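Local coordinates for protein flavin-containing monooxygenase (Allium sativum, PDB 6WPU) that binds FAD and, as a flavin-dependent S-monooxygenase of garlic, oxygenates the sulfur of S-allyl-L-cysteine, at residues E240-N245 and D281-H286; A254-P257 and W263-S266. All coordinates share one frame; numbering follows the deposited sequence.

Contact 1 (E240-N245 and D281-H286); sequences EVHIAN and DGCSVH
V285 lays its methyl CG1 over one face of the H242 imidazole, 4.3 Å from the ring centroid and 18° off the ring normal, a CH-pi contact displaced toward the NE2 rim. Its other methyl, CG2, lies 3.7 Å from E240 OE2, so the two branches of one valine straddle the histidine and the carboxylate beside it. The chi1 of 69° accounts for this: it sets CG1 between backbone N and carbonyl carbon and turns CG2 anti to N. C283 approaches the same ring obliquely, its SG 5.0 Å from the H242 centroid. No hydrogen bond crosses between 240-245 and 281-286, and the nearest CA atoms, those of H242 and V285, are 9.3 Å apart; side chains alone make the contact.

What positions the imidazole is polar. H242 NE2 donates to E240 OE2 at 2.7 Å and 167°, with the oxygen almost in the ring plane and its anti lone pair engaged. E240 reaches that edge with an extended chain beyond CG. H242 ND1 is hydrogen-bonded to H265 NE2, and H265 ND1 in turn to D281 OD2, which fixes the rotation of both rings. Both imidazole nitrogens of H242 are therefore satisfied. On the other segment, D281 OD1 accepts from C283 N at 3.0 Å, an Asx turn leading into strand 284-286.

With an alanine in place of this histidine, E240 OE2 and H265 NE2 are likely to lose the ring that joins them, and a gap to open under V285 CG1. The bonds form a carboxylate-His-His-carboxylate chain from E240 to D281, whose acidic ends would probably favour at most one positive charge shared along the histidine pair.

Contact 2 (A254-P257 and W263-S266); sequences AKQP and WLHS
K255 runs its aliphatic chain beside the indole of W263, with CG 4.2 Å from the centroid of the five-membered ring and 29° off the ring normal, an off-centre CH-pi contact. The two side chains point the same way from a beta hairpin formed by strands 254-255 and 262-271, where K255 and W263 are an antiparallel non-hydrogen-bonded pair with CA atoms 4.5 Å apart. A bend at chi4, 111°, ends the otherwise extended lysine chain and leaves NZ 3.7 Å from W263 CZ2, oblique to the ring system. The ammonium also makes a weak hydrogen bond to the carbonyl of D260, in the connection between the strands.

The neighbouring pair, A254 with L264, is the hydrogen-bonded one. A254 N donates to L264 O at 3.2 Å, nearly straight at 171°, and L264 N returns the bond to A254 O at 2.7 Å. The A254 oxygen also receives a CA-H...O contact from W263. On the face away from the indole, A254 CB approaches L264 CD1 at 4.3 Å, an apolar but loose meeting.

Beyond the bridged residues, Q256 folds back at chi2 and crosses the leucine, while backbone hydrogen bonding between Q256 and M262 continues the hairpin. The far side of strand 262-271 is taken by strand 240-244, with backbone hydrogen bonds from W263 to V241 and I243, so the short strand 254-255 extends the mixed sheet by one member at this surface location. The Q256 amide is turned so that its oxygen, OE1, comes to 3.9 Å from the L264 methyl CD1.

Overall arrangement
The two contacts have centres about 8 Å apart and lie roughly 27 to 29 Å from the centre of the chain, on the same side of it. Along the sequence the order is 240-245, 254-257, 263-266, 281-286, so the hairpin of contact 2 falls between the two halves of contact 1. Contact 1 links strand 240-244 to 284-286 through side chains; contact 2 pairs 254-255 with 262-271 through backbone. Strand 262-271 is the direct parallel neighbour of 240-244 in the mixed sheet: I243 O meets H265 N at 2.7 Å, and E240 CG packs on W263 CZ3 at 3.6 Å. All four segments thus belong to one sheet region at the periphery of this flavoprotein.

Contact 1 (E240-N245 and D281-H286)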
loop_
_atom_site.group_PDB
_atom_site.type_symbol
_atom_site.label_atom_id
_atom_site.label_comp_id
_atom_site.label_asym_id
_atom_site.label_seq_id
_atom_site.Cartn_x
_atom_site.Cartn_y
_atom_site.Cartn_z
ATOM N N GLU A 240 -29.598 2.669 -2.477
ATOM C CA GLU A 240 -29.087 1.614 -3.349
ATOM C C GLU A 240 -27.591 1.779 -3.567
ATOM O O GLU A 240 -27.100 2.901 -3.733
ATOM C CB GLU A 240 -29.772 1.614 -4.710
ATOM C CG GLU A 240 -31.226 1.193 -4.674
ATOM C CD GLU A 240 -31.869 1.286 -6.042
ATOM O OE1 GLU A 240 -33.104 1.482 -6.109
ATOM O OE2 GLU A 240 -31.129 1.178 -7.052
ATOM N N VAL A 241 -26.874 0.658 -3.579
ATOM C CA VAL A 241 -25.455 0.623 -3.924
ATOM C C VAL A 241 -25.295 -0.292 -5.132
ATOM O O VAL A 241 -25.796 -1.420 -5.133
ATOM C CB VAL A 241 -24.591 0.151 -2.739
ATOM C CG1 VAL A 241 -23.102 0.204 -3.097
ATOM C CG2 VAL A 241 -24.876 1.012 -1.504
ATOM N N HIS A 242 -24.626 0.206 -6.169
ATOM C CA HIS A 242 -24.366 -0.551 -7.387
ATOM C C HIS A 242 -22.859 -0.590 -7.606
ATOM O O HIS A 242 -22.220 0.465 -7.704
ATOM C CB HIS A 242 -25.069 0.089 -8.585
ATOM C CG HIS A 242 -26.565 0.076 -8.490
ATOM N ND1 HIS A 242 -27.338 -0.894 -9.084
ATOM C CD2 HIS A 242 -27.427 0.917 -7.867
ATOM C CE1 HIS A 242 -28.614 -0.650 -8.837
ATOM N NE2 HIS A 242 -28.693 0.438 -8.091
ATOM N N ILE A 243 -22.287 -1.793 -7.653
ATOM C CA ILE A 243 -20.859 -1.966 -7.908
ATOM C C ILE A 243 -20.671 -2.224 -9.394
ATOM O O ILE A 243 -21.327 -3.102 -9.964
ATOM C CB ILE A 243 -20.265 -3.112 -7.074
ATOM C CG1 ILE A 243 -20.674 -2.983 -5.606
ATOM C CG2 ILE A 243 -18.746 -3.117 -7.186
ATOM C CD1 ILE A 243 -20.080 -4.058 -4.707
ATOM N N ALA A 244 -19.797 -1.442 -10.029
ATOM C CA ALA A 244 -19.372 -1.691 -11.405
ATOM C C ALA A 244 -18.014 -2.362 -11.306
ATOM O O ALA A 244 -17.015 -1.701 -11.030
ATOM C CB ALA A 244 -19.293 -0.404 -12.216
ATOM N N ASN A 245 -17.974 -3.677 -11.514
ATOM C CA ASN A 245 -16.783 -4.489 -11.249
ATOM C C ASN A 245 -16.412 -5.140 -12.574
ATOM O O ASN A 245 -17.023 -6.136 -12.982
ATOM C CB ASN A 245 -17.053 -5.520 -10.146
ATOM C CG ASN A 245 -15.899 -6.508 -9.943
ATOM O OD1 ASN A 245 -14.931 -6.534 -10.697
ATOM N ND2 ASN A 245 -16.018 -7.337 -8.916
ATOM N N ASP A 281 -25.189 -4.615 -18.383
ATOM C CA ASP A 281 -26.284 -5.585 -18.279
ATOM C C ASP A 281 -27.659 -4.976 -18.529
ATOM O O ASP A 281 -28.670 -5.659 -18.358
ATOM C CB ASP A 281 -26.264 -6.271 -16.910
ATOM C CG ASP A 281 -26.160 -5.283 -15.756
ATOM O OD1 ASP A 281 -26.911 -4.282 -15.747
ATOM O OD2 ASP A 281 -25.334 -5.528 -14.845
ATOM N N GLY A 282 -27.784 -3.718 -18.932
ATOM C CA GLY A 282 -29.080 -3.139 -19.194
ATOM C C GLY A 282 -29.698 -2.390 -18.032
ATOM O O GLY A 282 -30.652 -1.634 -18.242
ATOM N N CYS A 283 -29.198 -2.576 -16.814
ATOM C CA CYS A 283 -29.768 -1.877 -15.670
ATOM C C CYS A 283 -29.517 -0.373 -15.784
ATOM O O CYS A 283 -28.388 0.073 -16.016
ATOM C CB CYS A 283 -29.182 -2.431 -14.374
ATOM S SG CYS A 283 -29.656 -1.515 -12.870
ATOM N N SER A 284 -30.585 0.407 -15.639
ATOM C CA SER A 284 -30.528 1.863 -15.688
ATOM C C SER A 284 -31.066 2.408 -14.375
ATOM O O SER A 284 -32.125 1.973 -13.907
ATOM C CB SER A 284 -31.349 2.404 -16.862
ATOM O OG SER A 284 -31.257 3.814 -16.951
ATOM N N VAL A 285 -30.355 3.365 -13.784
ATOM C CA VAL A 285 -30.786 3.902 -12.501
ATOM C C VAL A 285 -30.333 5.356 -12.381
ATOM O O VAL A 285 -29.289 5.749 -12.910
ATOM C CB VAL A 285 -30.256 3.010 -11.347
ATOM C CG1 VAL A 285 -28.731 3.122 -11.212
ATOM C CG2 VAL A 285 -30.977 3.328 -10.031
ATOM N N HIS A 286 -31.145 6.170 -11.703
ATOM C CA HIS A 286 -30.741 7.539 -11.414
ATOM C C HIS A 286 -29.782 7.536 -10.232
ATOM O O HIS A 286 -30.078 6.966 -9.177
ATOM C CB HIS A 286 -31.933 8.453 -11.113
ATOM C CG HIS A 286 -31.513 9.846 -10.746
ATOM N ND1 HIS A 286 -31.245 10.228 -9.446
ATOM C CD2 HIS A 286 -31.235 10.925 -11.519
ATOM C CE1 HIS A 286 -30.854 11.491 -9.430
ATOM N NE2 HIS A 286 -30.836 11.936 -10.676
#

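Contact 2 (A254-P257 and W263-S266)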
loop_
_atom_site.group_PDB
_atom_site.type_symbol
_atom_site.label_atom_id
_atom_site.label_comp_id
_atom_site.label_asym_id
_atom_site.label_seq_id
_atom_site.Cartn_x
_atom_site.Cartn_y
_atom_site.Cartn_z
ATOM N N ALA A 254 -26.682 -8.766 -10.297
ATOM C CA ALA A 254 -26.690 -9.750 -9.226
ATOM C C ALA A 254 -26.823 -9.036 -7.890
ATOM O O ALA A 254 -26.103 -8.070 -7.626
ATOM C CB ALA A 254 -25.413 -10.595 -9.247
ATOM N N LYS A 255 -27.740 -9.506 -7.054
ATOM C CA LYS A 255 -27.813 -9.019 -5.686
ATOM C C LYS A 255 -26.633 -9.550 -4.880
ATOM O O LYS A 255 -26.185 -10.685 -5.067
ATOM C CB LYS A 255 -29.133 -9.440 -5.041
ATOM C CG LYS A 255 -29.941 -8.298 -4.431
ATOM C CD LYS A 255 -31.340 -8.767 -4.022
ATOM C CE LYS A 255 -32.037 -7.750 -3.121
ATOM N NZ LYS A 255 -33.205 -7.073 -3.757
ATOM N N GLN A 256 -26.113 -8.713 -4.005
ATOM C CA GLN A 256 -25.068 -9.105 -3.068
ATOM C C GLN A 256 -25.674 -9.958 -1.958
ATOM O O GLN A 256 -26.618 -9.518 -1.297
ATOM C CB GLN A 256 -24.408 -7.856 -2.477
ATOM C CG GLN A 256 -23.477 -8.106 -1.299
ATOM C CD GLN A 256 -22.278 -8.940 -1.680
ATOM O OE1 GLN A 256 -21.725 -8.790 -2.774
ATOM N NE2 GLN A 256 -21.873 -9.838 -0.782
ATOM N N PRO A 257 -25.179 -11.176 -1.731
ATOM C CA PRO A 257 -25.733 -12.000 -0.647
ATOM C C PRO A 257 -25.623 -11.292 0.695
ATOM O O PRO A 257 -24.574 -10.748 1.051
ATOM C CB PRO A 257 -24.875 -13.269 -0.693
ATOM C CG PRO A 257 -24.387 -13.337 -2.095
ATOM C CD PRO A 257 -24.169 -11.906 -2.513
ATOM N N TRP A 263 -26.303 -4.145 -5.483
ATOM C CA TRP A 263 -26.281 -4.921 -6.714
ATOM C C TRP A 263 -24.899 -4.866 -7.350
ATOM O O TRP A 263 -24.186 -3.861 -7.239
ATOM C CB TRP A 263 -27.320 -4.420 -7.706
ATOM C CG TRP A 263 -28.727 -4.737 -7.279
ATOM C CD1 TRP A 263 -29.483 -5.826 -7.648
ATOM C CD2 TRP A 263 -29.543 -3.963 -6.393
ATOM N NE1 TRP A 263 -30.713 -5.768 -7.042
ATOM C CE2 TRP A 263 -30.778 -4.638 -6.269
ATOM C CE3 TRP A 263 -29.350 -2.769 -5.692
ATOM C CZ2 TRP A 263 -31.816 -4.153 -5.475
ATOM C CZ3 TRP A 263 -30.381 -2.288 -4.901
ATOM C CH2 TRP A 263 -31.602 -2.979 -4.802
ATOM N N LEU A 264 -24.546 -5.955 -8.033
ATOM C CA LEU A 264 -23.272 -6.111 -8.724
ATOM C C LEU A 264 -23.483 -6.017 -10.229
ATOM O O LEU A 264 -24.383 -6.660 -10.779
ATOM C CB LEU A 264 -22.624 -7.452 -8.373
ATOM C CG LEU A 264 -22.464 -7.713 -6.879
ATOM C CD1 LEU A 264 -22.373 -9.200 -6.607
ATOM C CD2 LEU A 264 -21.236 -7.025 -6.395
ATOM N N HIS A 265 -22.648 -5.224 -10.887
ATOM C CA HIS A 265 -22.672 -5.079 -12.332
ATOM C C HIS A 265 -21.258 -5.235 -12.869
ATOM O O HIS A 265 -20.275 -5.253 -12.121
ATOM C CB HIS A 265 -23.231 -3.720 -12.756
ATOM C CG HIS A 265 -24.568 -3.409 -12.162
ATOM N ND1 HIS A 265 -25.746 -3.887 -12.694
ATOM C CD2 HIS A 265 -24.912 -2.671 -11.080
ATOM C CE1 HIS A 265 -26.759 -3.459 -11.963
ATOM N NE2 HIS A 265 -26.280 -2.720 -10.978
ATOM N N SER A 266 -21.170 -5.312 -14.189
ATOM C CA SER A 266 -19.877 -5.438 -14.829
ATOM C C SER A 266 -19.242 -4.074 -15.063
ATOM O O SER A 266 -18.106 -3.830 -14.643
ATOM C CB SER A 266 -20.026 -6.209 -16.141
ATOM O OG SER A 266 -18.756 -6.636 -16.592
#